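Local structure of putative alpha KG dependent 2,4-D dioxygenase (Burkholderia xenovorans, 5J92) at residues E14-H17 with A22-H25; V39-A44 with P49-P54; D61-F66 with R259-W264; L205-P210 with T290-T295. The protein binds iron(II) and is probably a 2-oxoglutarate-dependent dioxygenase of the TauD/TfdA family. All blocks are in the same frame, centred on the assembly; numbering follows the deposited sequence.

Contact 1: residues E14-H17 with A22-H25; sequences EAAH and ARIH
Glu-14 and Arg-23 form an antiparallel hydrogen-bonded pair in the hairpin of strands 12-15 and 21-25, a surface contact at the edge of the six-stranded mixed sheet. The backbone bonds run both ways: Glu-14 N gives to Arg-23 O at 2.9 Å, and Arg-23 N gives to Glu-14 O at 2.8 Å. Next along, Ala-15 and Ala-22 make a non-hydrogen-bonded pair, where the CB of Ala-22 packs on the CA of Ala-15 at 4.0 Å. On the face carrying Glu-14 and Arg-23, the glutamate runs out extended, with CG anti to the backbone N (chi1 174°), and this carries its carboxylate to the imidazole of His-25. There His-25 NE2 donates to Glu-14 OE1 over 2.7 Å; the oxygen sits at the ring edge, close to the ring plane, while the carboxylate is turned 45° from the ring. The extended Arg-23 chain brings NH1 to 3.9 Å from Ala-16 CB, and Arg-23 NH1 donates to a water that lies 3.0 Å from Glu-14 O. A carboxylate this close would be expected to favour protonated His-25, so the face carrying Glu-14, Arg-23 and His-25 is probably tied together by charge as well.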
loop_
_atom_site.group_PDB
_atom_site.type_symbol
_atom_site.label_atom_id
_atom_site.label_comp_id
_atom_site.label_asym_id
_atom_site.label_seq_id
_atom_site.Cartn_x
_atom_site.Cartn_y
_atom_site.Cartn_z
ATOM N N GLU A 14 -23.259 0.442 21.854
ATOM C CA GLU A 14 -22.925 1.838 21.572
ATOM C C GLU A 14 -21.927 1.877 20.428
ATOM O O GLU A 14 -20.784 1.434 20.587
ATOM C CB GLU A 14 -22.348 2.548 22.800
ATOM C CG GLU A 14 -21.864 3.954 22.488
ATOM C CD GLU A 14 -21.123 4.625 23.655
ATOM O OE1 GLU A 14 -20.689 3.935 24.601
ATOM O OE2 GLU A 14 -20.939 5.853 23.602
ATOM N N ALA A 15 -22.340 2.446 19.296
ATOM C CA ALA A 15 -21.483 2.478 18.109
ATOM C C ALA A 15 -20.203 3.250 18.394
ATOM O O ALA A 15 -20.241 4.350 18.954
ATOM C CB ALA A 15 -22.236 3.110 16.941
ATOM N N ALA A 16 -19.060 2.663 18.020
ATOM C CA ALA A 16 -17.777 3.364 18.033
ATOM C C ALA A 16 -17.406 3.885 16.656
ATOM O O ALA A 16 -16.451 4.663 16.515
ATOM C CB ALA A 16 -16.665 2.433 18.539
ATOM N N HIS A 17 -18.127 3.418 15.651
ATOM C CA HIS A 17 -18.001 3.715 14.238
ATOM C C HIS A 17 -19.375 3.418 13.661
ATOM O O HIS A 17 -20.091 2.575 14.216
ATOM C CB HIS A 17 -16.913 2.829 13.590
ATOM C CG HIS A 17 -16.683 3.093 12.138
ATOM N ND1 HIS A 17 -17.460 2.529 11.149
ATOM C CD2 HIS A 17 -15.751 3.845 11.503
ATOM C CE1 HIS A 17 -17.031 2.940 9.967
ATOM N NE2 HIS A 17 -15.988 3.731 10.154
ATOM N N ALA A 22 -18.442 -1.458 17.641
ATOM C CA ALA A 22 -19.340 -1.012 18.694
ATOM C C ALA A 22 -18.857 -1.545 20.033
ATOM O O ALA A 22 -18.327 -2.659 20.120
ATOM C CB ALA A 22 -20.778 -1.482 18.456
ATOM N N ARG A 23 -19.101 -0.759 21.076
ATOM C CA ARG A 23 -18.910 -1.204 22.446
ATOM C C ARG A 23 -20.173 -1.877 22.963
ATOM O O ARG A 23 -21.301 -1.511 22.600
ATOM C CB ARG A 23 -18.547 -0.024 23.357
ATOM C CG ARG A 23 -17.100 0.452 23.170
ATOM C CD ARG A 23 -16.707 1.581 24.132
ATOM N NE ARG A 23 -15.268 1.843 24.064
ATOM C CZ ARG A 23 -14.672 2.545 23.107
ATOM N NH1 ARG A 23 -15.397 3.097 22.134
ATOM N NH2 ARG A 23 -13.355 2.715 23.128
ATOM N N ILE A 24 -19.976 -2.882 23.806
ATOM C CA ILE A 24 -21.071 -3.578 24.455
ATOM C C ILE A 24 -20.833 -3.432 25.944
ATOM O O ILE A 24 -19.861 -3.972 26.482
ATOM C CB ILE A 24 -21.145 -5.050 24.041
ATOM C CG1 ILE A 24 -21.550 -5.125 22.569
ATOM C CG2 ILE A 24 -22.162 -5.766 24.896
ATOM C CD1 ILE A 24 -21.481 -6.492 22.000
ATOM N N HIS A 25 -21.677 -2.648 26.590
ATOM C CA HIS A 25 -21.534 -2.329 27.995
ATOM C C HIS A 25 -22.347 -3.302 28.819
ATOM O O HIS A 25 -23.201 -4.021 28.305
ATOM C CB HIS A 25 -22.017 -0.903 28.280
ATOM C CG HIS A 25 -21.320 0.141 27.476
ATOM N ND1 HIS A 25 -20.035 0.562 27.755
ATOM C CD2 HIS A 25 -21.737 0.877 26.419
ATOM C CE1 HIS A 25 -19.683 1.493 26.886
ATOM N NE2 HIS A 25 -20.699 1.702 26.065
HETATM O O HOH W 1 -18.472 3.078 21.626
#

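Contact 2: residues V39-A44 with P49-P54; sequences VEIEQA and PVLIFP
Ile-41 of helix 35-47 presses two of its methyl groups onto Leu-51 and Phe-53 of strand 50-53, and this is the tight part of the contact. Its CG2 meets Leu-51 CD1 at 3.7 Å, and its CD1 reaches Phe-53 CE2 at 4.0 Å. The branching at CB serves both neighbours: CG2 stands anti to the backbone N and turns to the leucine, while CG1 (chi1 -66°) carries CD1 out to the end of the phenylalanine ring, which approaches from the opposite direction. One turn on, the fit is slacker, with Ala-44 CB 4.3 Å from Leu-51 CD2. The other side of the helix is largely polar and partly open to solvent. Gln-43 is exposed there, Glu-40 pairs with Arg-37, and Glu-42 pairs with Arg-298. Helix and strand belong to a beta-alpha-beta unit that starts with strand 21-25, and the axes of the short segments come within 9.8 Å at an angle of 131°. Strands 21-25 and 50-53 are parallel neighbours in the sheet, with the helix as the crossover between them. No hydrogen bond joins the two segments. The helix is therefore held to the sheet here by buried methyl and ring contacts, with its glutamates turned from the strand.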
loop_
_atom_site.group_PDB
_atom_site.type_symbol
_atom_site.label_atom_id
_atom_site.label_comp_id
_atom_site.label_asym_id
_atom_site.label_seq_id
_atom_site.Cartn_x
_atom_site.Cartn_y
_atom_site.Cartn_z
ATOM N N VAL A 39 -25.918 -15.727 21.632
ATOM C CA VAL A 39 -26.605 -15.480 20.368
ATOM C C VAL A 39 -26.712 -13.982 20.094
ATOM O O VAL A 39 -26.434 -13.521 18.982
ATOM C CB VAL A 39 -27.986 -16.156 20.371
ATOM C CG1 VAL A 39 -28.786 -15.732 19.146
ATOM C CG2 VAL A 39 -27.824 -17.672 20.404
ATOM N N GLU A 40 -27.120 -13.200 21.102
ATOM C CA GLU A 40 -27.232 -11.755 20.913
ATOM C C GLU A 40 -25.908 -11.149 20.464
ATOM O O GLU A 40 -25.878 -10.318 19.546
ATOM C CB GLU A 40 -27.713 -11.075 22.200
ATOM C CG GLU A 40 -29.205 -11.200 22.471
ATOM C CD GLU A 40 -29.624 -10.580 23.801
ATOM O OE1 GLU A 40 -28.835 -10.622 24.773
ATOM O OE2 GLU A 40 -30.753 -10.049 23.873
ATOM N N ILE A 41 -24.798 -11.564 21.082
ATOM C CA ILE A 41 -23.491 -11.056 20.672
ATOM C C ILE A 41 -23.206 -11.445 19.224
ATOM O O ILE A 41 -22.743 -10.620 18.427
ATOM C CB ILE A 41 -22.393 -11.561 21.633
ATOM C CG1 ILE A 41 -22.606 -10.947 23.033
ATOM C CG2 ILE A 41 -21.017 -11.206 21.109
ATOM C CD1 ILE A 41 -21.618 -11.412 24.070
ATOM N N GLU A 42 -23.490 -12.700 18.854
ATOM C CA GLU A 42 -23.321 -13.099 17.458
ATOM C C GLU A 42 -24.120 -12.187 16.533
ATOM O O GLU A 42 -23.596 -11.682 15.534
ATOM C CB GLU A 42 -23.736 -14.566 17.268
ATOM C CG GLU A 42 -22.794 -15.526 17.976
ATOM C CD GLU A 42 -23.159 -16.993 17.802
ATOM O OE1 GLU A 42 -24.358 -17.316 17.653
ATOM O OE2 GLU A 42 -22.237 -17.830 17.849
ATOM N N GLN A 43 -25.381 -11.918 16.877
ATOM C CA GLN A 43 -26.188 -11.040 16.036
ATOM C C GLN A 43 -25.589 -9.641 15.972
ATOM O O GLN A 43 -25.511 -9.040 14.896
ATOM C CB GLN A 43 -27.625 -10.997 16.549
ATOM C CG GLN A 43 -28.358 -12.323 16.423
ATOM C CD GLN A 43 -28.387 -12.860 14.998
ATOM O OE1 GLN A 43 -27.966 -13.989 14.739
ATOM N NE2 GLN A 43 -28.888 -12.048 14.068
ATOM N N ALA A 44 -25.128 -9.118 17.109
ATOM C CA ALA A 44 -24.492 -7.804 17.108
ATOM C C ALA A 44 -23.244 -7.788 16.228
ATOM O O ALA A 44 -22.959 -6.781 15.576
ATOM C CB ALA A 44 -24.149 -7.378 18.539
ATOM N N PRO A 49 -18.750 -5.947 12.973
ATOM C CA PRO A 49 -17.811 -7.085 13.090
ATOM C C PRO A 49 -16.694 -6.886 14.120
ATOM O O PRO A 49 -15.976 -7.862 14.421
ATOM C CB PRO A 49 -17.243 -7.221 11.667
ATOM C CG PRO A 49 -17.482 -5.913 11.026
ATOM C CD PRO A 49 -18.746 -5.357 11.628
ATOM N N VAL A 50 -16.526 -5.676 14.666
ATOM C CA VAL A 50 -15.609 -5.408 15.778
ATOM C C VAL A 50 -16.455 -5.054 16.991
ATOM O O VAL A 50 -17.223 -4.084 16.955
ATOM C CB VAL A 50 -14.618 -4.269 15.479
ATOM C CG1 VAL A 50 -13.682 -4.030 16.701
ATOM C CG2 VAL A 50 -13.804 -4.538 14.212
ATOM N N LEU A 51 -16.345 -5.858 18.053
ATOM C CA LEU A 51 -17.049 -5.624 19.304
ATOM C C LEU A 51 -16.034 -5.410 20.423
ATOM O O LEU A 51 -15.070 -6.183 20.566
ATOM C CB LEU A 51 -17.984 -6.801 19.640
ATOM C CG LEU A 51 -19.149 -7.068 18.678
ATOM C CD1 LEU A 51 -19.923 -8.315 19.092
ATOM C CD2 LEU A 51 -20.090 -5.875 18.646
ATOM N N ILE A 52 -16.265 -4.369 21.210
ATOM C CA ILE A 52 -15.367 -3.928 22.274
ATOM C C ILE A 52 -16.109 -4.078 23.591
ATOM O O ILE A 52 -17.163 -3.455 23.788
ATOM C CB ILE A 52 -14.942 -2.464 22.078
ATOM C CG1 ILE A 52 -14.284 -2.282 20.716
ATOM C CG2 ILE A 52 -14.066 -2.008 23.227
ATOM C CD1 ILE A 52 -14.662 -0.967 20.068
ATOM N N PHE A 53 -15.561 -4.878 24.497
ATOM C CA PHE A 53 -16.131 -5.016 25.834
ATOM C C PHE A 53 -15.210 -4.298 26.816
ATOM O O PHE A 53 -14.123 -4.806 27.137
ATOM C CB PHE A 53 -16.294 -6.494 26.207
ATOM C CG PHE A 53 -17.074 -7.295 25.192
ATOM C CD1 PHE A 53 -16.435 -7.867 24.095
ATOM C CD2 PHE A 53 -18.440 -7.485 25.334
ATOM C CE1 PHE A 53 -17.141 -8.603 23.157
ATOM C CE2 PHE A 53 -19.157 -8.227 24.405
ATOM C CZ PHE A 53 -18.510 -8.788 23.320
ATOM N N PRO A 54 -15.568 -3.105 27.283
ATOM C CA PRO A 54 -14.647 -2.345 28.139
ATOM C C PRO A 54 -14.457 -2.988 29.504
ATOM O O PRO A 54 -15.337 -3.677 30.024
ATOM C CB PRO A 54 -15.333 -0.974 28.278
ATOM C CG PRO A 54 -16.310 -0.894 27.124
ATOM C CD PRO A 54 -16.767 -2.330 26.917
#

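Contact 3: residues D61-F66 with R259-W264; sequences DQLLAF and RDLVMW
Phe-66 of helix 60-67 and Leu-261 of strand 261-265 bury the most surface in this wholly apolar contact. Followed outward, CB of Phe-66 points toward the strand, and CG stands anti to the backbone N (chi1 170°), which swings the ring out from the helix. Ring atoms CD2 and CE2 of Phe-66 then meet Leu-261 CD1 obliquely, at 4.0 and 4.1 Å. At the far end CZ comes to 4.2 Å from Met-263 SD. The sulfur sits 5.2 Å from the ring centroid, 65° off the normal, an oblique Met-aromatic contact made by an extended methionine chain that crosses the phenylalanine at about a right angle. One turn earlier, Leu-63 CD1 touches Leu-261 CD1 at 4.0 Å, so this single leucine methyl is shared by two side chains of the helix. Phe-66 also packs edge-to-face with Phe-53 and with Phe-70, while Met-263 reaches on to Tyr-134 and Phe-136. The segments 61-66 and 261-264 run 27° apart, and the helix covers part of the sheet face that carries Leu-261 and Met-263, next to helix 35-47, whose Ile-41 also touches Met-263. Strand 261-265 itself lies between strands 50-53 and 132-139.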
loop_
_atom_site.group_PDB
_atom_site.type_symbol
_atom_site.label_atom_id
_atom_site.label_comp_id
_atom_site.label_asym_id
_atom_site.label_seq_id
_atom_site.Cartn_x
_atom_site.Cartn_y
_atom_site.Cartn_z
ATOM N N ASP A 61 -8.051 -18.132 31.606
ATOM C CA ASP A 61 -9.078 -19.167 31.566
ATOM C C ASP A 61 -10.429 -18.572 31.203
ATOM O O ASP A 61 -11.147 -19.114 30.356
ATOM C CB ASP A 61 -9.169 -19.885 32.912
ATOM C CG ASP A 61 -7.985 -20.782 33.172
ATOM O OD1 ASP A 61 -7.320 -21.172 32.184
ATOM O OD2 ASP A 61 -7.728 -21.100 34.359
ATOM N N GLN A 62 -10.779 -17.440 31.809
ATOM C CA GLN A 62 -12.078 -16.848 31.521
ATOM C C GLN A 62 -12.119 -16.268 30.115
ATOM O O GLN A 62 -13.148 -16.361 29.437
ATOM C CB GLN A 62 -12.409 -15.804 32.583
ATOM C CG GLN A 62 -12.568 -16.438 33.956
ATOM C CD GLN A 62 -12.432 -15.442 35.082
ATOM O OE1 GLN A 62 -11.845 -14.376 34.908
ATOM N NE2 GLN A 62 -12.945 -15.797 36.255
ATOM N N LEU A 63 -11.003 -15.705 29.639
ATOM C CA LEU A 63 -10.945 -15.237 28.255
ATOM C C LEU A 63 -11.160 -16.387 27.277
ATOM O O LEU A 63 -11.947 -16.278 26.326
ATOM C CB LEU A 63 -9.599 -14.572 27.983
ATOM C CG LEU A 63 -9.354 -14.180 26.527
ATOM C CD1 LEU A 63 -10.356 -13.128 26.073
ATOM C CD2 LEU A 63 -7.905 -13.723 26.317
ATOM N N LEU A 64 -10.459 -17.504 27.498
ATOM C CA LEU A 64 -10.628 -18.663 26.630
ATOM C C LEU A 64 -12.043 -19.217 26.719
ATOM O O LEU A 64 -12.616 -19.633 25.708
ATOM C CB LEU A 64 -9.609 -19.742 26.988
ATOM C CG LEU A 64 -8.175 -19.448 26.554
ATOM C CD1 LEU A 64 -7.250 -20.534 27.053
ATOM C CD2 LEU A 64 -8.093 -19.335 25.040
ATOM N N ALA A 65 -12.621 -19.233 27.920
ATOM C CA ALA A 65 -13.978 -19.744 28.075
ATOM C C ALA A 65 -14.985 -18.879 27.327
ATOM O O ALA A 65 -15.924 -19.395 26.709
ATOM C CB ALA A 65 -14.341 -19.823 29.559
ATOM N N PHE A 66 -14.802 -17.557 27.369
ATOM C CA PHE A 66 -15.672 -16.666 26.608
ATOM C C PHE A 66 -15.527 -16.914 25.111
ATOM O O PHE A 66 -16.522 -17.088 24.396
ATOM C CB PHE A 66 -15.358 -15.210 26.963
ATOM C CG PHE A 66 -16.033 -14.200 26.070
ATOM C CD1 PHE A 66 -17.399 -13.998 26.132
ATOM C CD2 PHE A 66 -15.291 -13.438 25.190
ATOM C CE1 PHE A 66 -18.017 -13.065 25.311
ATOM C CE2 PHE A 66 -15.897 -12.508 24.367
ATOM C CZ PHE A 66 -17.265 -12.322 24.425
ATOM N N ARG A 259 -7.624 -3.061 29.579
ATOM C CA ARG A 259 -8.623 -4.107 29.787
ATOM C C ARG A 259 -9.827 -3.994 28.850
ATOM O O ARG A 259 -10.909 -4.528 29.157
ATOM C CB ARG A 259 -9.090 -4.163 31.244
ATOM C CG ARG A 259 -8.034 -4.664 32.222
ATOM C CD ARG A 259 -7.571 -6.074 31.892
ATOM N NE ARG A 259 -6.646 -6.537 32.921
ATOM C CZ ARG A 259 -6.531 -7.795 33.324
ATOM N NH1 ARG A 259 -7.281 -8.742 32.778
ATOM N NH2 ARG A 259 -5.665 -8.099 34.279
ATOM N N ASP A 260 -9.644 -3.351 27.696
ATOM C CA ASP A 260 -10.550 -3.549 26.581
ATOM C C ASP A 260 -10.456 -5.011 26.154
ATOM O O ASP A 260 -9.353 -5.537 25.962
ATOM C CB ASP A 260 -10.153 -2.685 25.383
ATOM C CG ASP A 260 -10.705 -1.266 25.423
ATOM O OD1 ASP A 260 -11.521 -0.911 26.294
ATOM O OD2 ASP A 260 -10.309 -0.507 24.516
ATOM N N LEU A 261 -11.595 -5.666 25.991
ATOM C CA LEU A 261 -11.653 -6.938 25.277
ATOM C C LEU A 261 -12.239 -6.647 23.903
ATOM O O LEU A 261 -13.410 -6.265 23.788
ATOM C CB LEU A 261 -12.483 -7.972 26.035
ATOM C CG LEU A 261 -12.236 -9.458 25.754
ATOM C CD1 LEU A 261 -13.196 -10.304 26.565
ATOM C CD2 LEU A 261 -12.381 -9.806 24.292
ATOM N N VAL A 262 -11.437 -6.836 22.862
ATOM C CA VAL A 262 -11.863 -6.560 21.495
ATOM C C VAL A 262 -11.985 -7.891 20.769
ATOM O O VAL A 262 -11.027 -8.678 20.716
ATOM C CB VAL A 262 -10.906 -5.610 20.759
ATOM C CG1 VAL A 262 -11.365 -5.424 19.303
ATOM C CG2 VAL A 262 -10.845 -4.268 21.475
ATOM N N MET A 263 -13.177 -8.137 20.239
ATOM C CA MET A 263 -13.522 -9.343 19.504
ATOM C C MET A 263 -13.866 -8.931 18.084
ATOM O O MET A 263 -14.664 -8.004 17.890
ATOM C CB MET A 263 -14.694 -10.046 20.199
ATOM C CG MET A 263 -15.559 -10.947 19.362
ATOM S SD MET A 263 -16.981 -11.427 20.366
ATOM C CE MET A 263 -17.726 -12.674 19.319
ATOM N N TRP A 264 -13.204 -9.549 17.089
ATOM C CA TRP A 264 -13.462 -9.173 15.705
ATOM C C TRP A 264 -13.653 -10.399 14.824
ATOM O O TRP A 264 -13.066 -11.463 15.052
ATOM C CB TRP A 264 -12.361 -8.240 15.133
ATOM C CG TRP A 264 -11.006 -8.868 14.849
ATOM C CD1 TRP A 264 -10.591 -9.467 13.686
ATOM C CD2 TRP A 264 -9.893 -8.918 15.738
ATOM N NE1 TRP A 264 -9.285 -9.908 13.809
ATOM C CE2 TRP A 264 -8.834 -9.575 15.061
ATOM C CE3 TRP A 264 -9.684 -8.480 17.050
ATOM C CZ2 TRP A 264 -7.598 -9.788 15.648
ATOM C CZ3 TRP A 264 -8.444 -8.705 17.632
ATOM C CH2 TRP A 264 -7.422 -9.353 16.935
#

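Contact 4: residues L205-P210 with T290-T295; sequences LVRTHP and TLDDRT
Arg-294 lays its guanidinium over Pro-210, the pair that buries most of this contact, where the tail beyond strand 284-291 meets the end of strand 201-208. The protein has the double-stranded beta-helix (jelly-roll) fold of the TauD/TfdA dioxygenases, and the contact spans two of its sheets. Pro-210 CG sits over the centre of the guanidinium face, 3.8 Å from Arg-294 CZ, and the two side chains cross at about a right angle. The group is held in that attitude by Asp-292. The arginine chain bends at chi2 (-73°) and folds back, so that NE and NH2 grip the carboxylate side-on: Arg-294 NE bonds to Asp-292 OD1 at 3.1 Å, and Arg-294 NH2 bonds to Asp-292 OD2 at 3.2 Å through the syn lone pair. Asp-292 is buried, and its OD1 also forms a salt bridge with Arg-133, so several positive groups share this acid and probably favour its ionised form. Arg-207, third in buried area, stops short of a salt bridge, its NH1 4.2 Å from Asp-292 OD2. A water fills the gap, accepting from Arg-207 NH1 and donating to Asp-292 OD2. Arg-207 also makes a cation-pi contact with Tyr-218, its side chain about 9 Å from that of the iron ligand Asp-124. A second water bridges the segments: it accepts from Arg-294 NH2 at 2.8 Å and donates to Thr-208 O at 3.1 Å.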
loop_
_atom_site.group_PDB
_atom_site.type_symbol
_atom_site.label_atom_id
_atom_site.label_comp_id
_atom_site.label_asym_id
_atom_site.label_seq_id
_atom_site.Cartn_x
_atom_site.Cartn_y
_atom_site.Cartn_z
ATOM N N LEU A 205 -12.897 -15.416 -3.434
ATOM C CA LEU A 205 -12.631 -14.010 -3.174
ATOM C C LEU A 205 -13.866 -13.270 -2.667
ATOM O O LEU A 205 -13.737 -12.376 -1.827
ATOM C CB LEU A 205 -12.089 -13.332 -4.441
ATOM C CG LEU A 205 -11.718 -11.837 -4.342
ATOM C CD1 LEU A 205 -10.612 -11.570 -3.295
ATOM C CD2 LEU A 205 -11.327 -11.302 -5.692
ATOM N N VAL A 206 -15.060 -13.623 -3.133
ATOM C CA VAL A 206 -16.280 -12.945 -2.698
ATOM C C VAL A 206 -16.989 -13.855 -1.703
ATOM O O VAL A 206 -17.474 -14.934 -2.065
ATOM C CB VAL A 206 -17.191 -12.577 -3.878
ATOM C CG1 VAL A 206 -18.477 -11.934 -3.366
ATOM C CG2 VAL A 206 -16.460 -11.634 -4.822
ATOM N N ARG A 207 -17.049 -13.421 -0.448
ATOM C CA ARG A 207 -17.652 -14.180 0.634
ATOM C C ARG A 207 -19.087 -13.746 0.876
ATOM O O ARG A 207 -19.470 -12.608 0.600
ATOM C CB ARG A 207 -16.864 -13.992 1.936
ATOM C CG ARG A 207 -15.359 -13.868 1.755
ATOM C CD ARG A 207 -14.669 -13.995 3.099
ATOM N NE ARG A 207 -14.773 -15.369 3.576
ATOM C CZ ARG A 207 -14.140 -15.863 4.637
ATOM N NH1 ARG A 207 -14.313 -17.138 4.961
ATOM N NH2 ARG A 207 -13.337 -15.103 5.362
ATOM N N THR A 208 -19.866 -14.661 1.447
ATOM C CA THR A 208 -21.199 -14.356 1.947
ATOM C C THR A 208 -21.255 -14.722 3.421
ATOM O O THR A 208 -21.050 -15.883 3.788
ATOM C CB THR A 208 -22.278 -15.099 1.165
ATOM O OG1 THR A 208 -22.211 -14.706 -0.208
ATOM C CG2 THR A 208 -23.645 -14.756 1.726
ATOM N N HIS A 209 -21.527 -13.739 4.255
ATOM C CA HIS A 209 -21.465 -13.952 5.691
ATOM C C HIS A 209 -22.644 -14.802 6.154
ATOM O O HIS A 209 -23.782 -14.562 5.739
ATOM C CB HIS A 209 -21.456 -12.615 6.434
ATOM C CG HIS A 209 -20.971 -12.726 7.842
ATOM N ND1 HIS A 209 -21.789 -13.116 8.881
ATOM C CD2 HIS A 209 -19.740 -12.545 8.376
ATOM C CE1 HIS A 209 -21.085 -13.158 9.999
ATOM N NE2 HIS A 209 -19.836 -12.823 9.718
ATOM N N PRO A 210 -22.406 -15.796 7.017
ATOM C CA PRO A 210 -23.500 -16.693 7.426
ATOM C C PRO A 210 -24.505 -16.062 8.383
ATOM O O PRO A 210 -25.650 -16.526 8.432
ATOM C CB PRO A 210 -22.765 -17.863 8.094
ATOM C CG PRO A 210 -21.448 -17.318 8.515
ATOM C CD PRO A 210 -21.123 -16.123 7.664
ATOM N N THR A 290 -10.694 -18.382 17.531
ATOM C CA THR A 290 -11.605 -19.458 17.181
ATOM C C THR A 290 -11.492 -19.722 15.688
ATOM O O THR A 290 -11.188 -18.815 14.904
ATOM C CB THR A 290 -13.054 -19.113 17.545
ATOM O OG1 THR A 290 -13.448 -17.915 16.863
ATOM C CG2 THR A 290 -13.187 -18.906 19.055
ATOM N N LEU A 291 -11.758 -20.968 15.303
ATOM C CA LEU A 291 -11.696 -21.405 13.917
ATOM C C LEU A 291 -13.087 -21.442 13.303
ATOM O O LEU A 291 -14.077 -21.713 13.983
ATOM C CB LEU A 291 -11.046 -22.785 13.812
ATOM C CG LEU A 291 -9.585 -22.772 14.244
ATOM C CD1 LEU A 291 -8.972 -24.162 14.148
ATOM C CD2 LEU A 291 -8.845 -21.796 13.337
ATOM N N ASP A 292 -13.148 -21.169 11.999
ATOM C CA ASP A 292 -14.422 -21.041 11.287
ATOM C C ASP A 292 -14.908 -22.406 10.790
ATOM O O ASP A 292 -15.070 -22.648 9.601
ATOM C CB ASP A 292 -14.277 -20.043 10.142
ATOM C CG ASP A 292 -15.614 -19.639 9.537
ATOM O OD1 ASP A 292 -16.651 -19.809 10.209
ATOM O OD2 ASP A 292 -15.624 -19.128 8.399
ATOM N N ASP A 293 -15.130 -23.312 11.738
ATOM C CA ASP A 293 -15.591 -24.665 11.426
ATOM C C ASP A 293 -17.106 -24.622 11.289
ATOM O O ASP A 293 -17.829 -24.560 12.286
ATOM C CB ASP A 293 -15.144 -25.631 12.516
ATOM C CG ASP A 293 -15.402 -27.084 12.168
ATOM O OD1 ASP A 293 -16.215 -27.378 11.267
ATOM O OD2 ASP A 293 -14.780 -27.944 12.818
ATOM N N ARG A 294 -17.599 -24.648 10.050
ATOM C CA ARG A 294 -19.036 -24.513 9.832
ATOM C C ARG A 294 -19.836 -25.722 10.325
ATOM O O ARG A 294 -21.067 -25.631 10.396
ATOM C CB ARG A 294 -19.319 -24.252 8.347
ATOM C CG ARG A 294 -18.700 -22.959 7.804
ATOM C CD ARG A 294 -19.431 -21.714 8.295
ATOM N NE ARG A 294 -18.715 -20.482 7.939
ATOM C CZ ARG A 294 -19.007 -19.699 6.898
ATOM N NH1 ARG A 294 -20.017 -19.992 6.087
ATOM N NH2 ARG A 294 -18.283 -18.614 6.665
ATOM N N THR A 295 -19.182 -26.833 10.685
ATOM C CA THR A 295 -19.878 -27.973 11.281
ATOM C C THR A 295 -19.939 -27.905 12.801
ATOM O O THR A 295 -20.643 -28.715 13.417
ATOM C CB THR A 295 -19.219 -29.302 10.879
ATOM O OG1 THR A 295 -18.008 -29.491 11.621
ATOM C CG2 THR A 295 -18.911 -29.327 9.385
HETATM O O HOH W 2 -13.258 -18.653 7.093
HETATM O O HOH W 3 -18.212 -16.491 4.886
#

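Contacts 2 and 3 are core, contact 1 lies at the surface, and contact 4 is partly buried. The first three follow one another across the six-stranded sheet: strand 21-25 of contact 1 bonds to strand 50-53 of contact 2, which bonds to strand 261-265 of contact 3. Helices 35-47 and 60-67 of the two buried contacts pack on the same face of that sheet, and there the chemistry is apolar throughout. Contact 1, on the edge hairpin, relies on backbone pairing and a histidine-carboxylate bond. Contact 4 touches none of the others; it leaves from strand 284-291 at the opposite edge of the same sheet and depends on arginines, an aspartate and bridging waters.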